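Local coordinates for TssK (Serratia sp. FS14, PDB 5Y0E), which is a structural component of the bacterial type VI secretion system baseplate, probably linking the baseplate to other parts of the secretion machine, at residues A[211-214]-A[215-219]. Residues are numbered along the deposited sequence; the frame is centred on the assembly and turned at random.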
loop_
_atom_site.group_PDB
_atom_site.type_symbol
_atom_site.label_atom_id
_atom_site.label_comp_id
_atom_site.label_asym_id
_atom_site.label_seq_id
_atom_site.Cartn_x
_atom_site.Cartn_y
_atom_site.Cartn_z
ATOM N N GLN A 211 -16.767 1.775 -4.712
ATOM C CA GLN A 211 -17.550 1.003 -5.661
ATOM C C GLN A 211 -18.683 1.839 -6.226
ATOM O O GLN A 211 -19.009 1.729 -7.410
ATOM C CB GLN A 211 -18.071 -0.273 -5.015
ATOM C CG GLN A 211 -16.975 -1.290 -4.753
ATOM C CD GLN A 211 -17.337 -2.260 -3.666
ATOM O OE1 GLN A 211 -18.243 -2.009 -2.884
ATOM N NE2 GLN A 211 -16.626 -3.366 -3.600
ATOM N N GLN A 212 -19.269 2.703 -5.405
ATOM C CA GLN A 212 -20.370 3.518 -5.884
ATOM C C GLN A 212 -19.888 4.524 -6.924
ATOM O O GLN A 212 -20.441 4.605 -8.024
ATOM C CB GLN A 212 -21.057 4.192 -4.701
ATOM C CG GLN A 212 -21.857 3.225 -3.858
ATOM C CD GLN A 212 -22.007 3.640 -2.402
ATOM O OE1 GLN A 212 -21.552 4.689 -1.994
ATOM N NE2 GLN A 212 -22.653 2.806 -1.618
ATOM N N ARG A 213 -18.821 5.250 -6.626
ATOM C CA ARG A 213 -18.417 6.293 -7.551
ATOM C C ARG A 213 -17.854 5.701 -8.824
ATOM O O ARG A 213 -18.027 6.260 -9.910
ATOM C CB ARG A 213 -17.405 7.228 -6.891
ATOM C CG ARG A 213 -17.978 8.016 -5.730
ATOM C CD ARG A 213 -19.309 8.590 -6.054
ATOM N NE ARG A 213 -19.284 9.422 -7.242
ATOM C CZ ARG A 213 -20.294 9.510 -8.101
ATOM N NH1 ARG A 213 -21.401 8.807 -7.905
ATOM N NH2 ARG A 213 -20.175 10.278 -9.173
ATOM N N SER A 214 -17.181 4.571 -8.701
ATOM C CA SER A 214 -16.662 3.861 -9.857
ATOM C C SER A 214 -17.774 3.439 -10.805
ATOM O O SER A 214 -17.672 3.600 -12.022
ATOM C CB SER A 214 -15.903 2.642 -9.368
ATOM O OG SER A 214 -14.957 2.276 -10.311
ATOM N N GLN A 215 -18.820 2.844 -10.261
ATOM C CA GLN A 215 -19.932 2.402 -11.084
ATOM C C GLN A 215 -20.549 3.575 -11.826
ATOM O O GLN A 215 -20.804 3.510 -13.029
ATOM C CB GLN A 215 -20.962 1.716 -10.192
ATOM C CG GLN A 215 -22.158 1.098 -10.879
ATOM C CD GLN A 215 -23.412 1.127 -9.995
ATOM O OE1 GLN A 215 -23.446 1.812 -8.959
ATOM N NE2 GLN A 215 -24.452 0.399 -10.409
ATOM N N GLN A 216 -20.839 4.624 -11.107
ATOM C CA GLN A 216 -21.475 5.752 -11.696
ATOM C C GLN A 216 -20.606 6.489 -12.682
ATOM O O GLN A 216 -21.030 6.771 -13.756
ATOM C CB GLN A 216 -21.983 6.669 -10.597
ATOM C CG GLN A 216 -23.115 7.567 -11.010
ATOM C CD GLN A 216 -22.646 8.689 -11.875
ATOM O OE1 GLN A 216 -21.647 9.312 -11.596
ATOM N NE2 GLN A 216 -23.349 8.925 -12.947
ATOM N N MET A 217 -19.384 6.790 -12.327
ATOM C CA MET A 217 -18.554 7.526 -13.249
ATOM C C MET A 217 -18.272 6.781 -14.528
ATOM O O MET A 217 -18.288 7.356 -15.574
ATOM C CB MET A 217 -17.278 7.964 -12.586
ATOM C CG MET A 217 -17.495 9.069 -11.602
ATOM S SD MET A 217 -15.983 9.670 -10.914
ATOM C CE MET A 217 -15.607 10.950 -12.059
ATOM N N SER A 218 -18.052 5.483 -14.439
ATOM C CA SER A 218 -17.779 4.685 -15.606
ATOM C C SER A 218 -18.939 4.668 -16.561
ATOM O O SER A 218 -18.764 4.736 -17.734
ATOM C CB SER A 218 -17.412 3.276 -15.220
ATOM O OG SER A 218 -18.474 2.669 -14.581
ATOM N N GLN A 219 -20.145 4.626 -16.056
ATOM C CA GLN A 219 -21.280 4.624 -16.925
ATOM C C GLN A 219 -21.483 5.931 -17.660
ATOM O O GLN A 219 -21.992 5.939 -18.741
ATOM C CB GLN A 219 -22.509 4.212 -16.152
ATOM C CG GLN A 219 -22.388 2.794 -15.660
ATOM C CD GLN A 219 -23.696 2.199 -15.225
ATOM O OE1 GLN A 219 -24.019 2.201 -14.054
ATOM N NE2 GLN A 219 -24.444 1.675 -16.169
#
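The chain of Arg-213 sets out towards the helix N-terminus, and bends at chi2 and chi3 (the latter -56°) turn it back so that NH2 faces OE1 of Gln-216, whose CG is anti to the backbone N and whose chain turns at chi2 to bring the amide up alongside. The two side chains run side by side in the same direction, their flat ends nearly parallel, with 12° between guanidinium and amide planes. NH2 of Arg-213 donates to OE1 of Gln-216 at 3.0 Å, a bent bond (138° at the hydrogen) because the acceptor sits out of the guanidinium plane. NH1 of Arg-213 rests 3.5 Å from CB of Gln-216, while NH2 also approaches CG of Met-217, 3.8 Å away, so a methylene of Met-217, one turn on, lies against the same nitrogen. This is an i to i+3 side-chain hydrogen bond on helix 197-222, laid over regular i to i+4 backbone bonds such as Met-217 N to Arg-213 O (2.8 Å). Elsewhere on the same turns, buried Ser-218 directs OG back at the preceding turn, 2.8 Å from Ser-214 O and 2.9 Å from Gln-215 O, and its hydroxyl could serve either carbonyl. Ser-214 and Met-217 pack against helix 229-253 of the helical bundle, whereas Gln-216 touches Glu-438 on strand 436-443. Thr-281 of the second subunit packs on both serines.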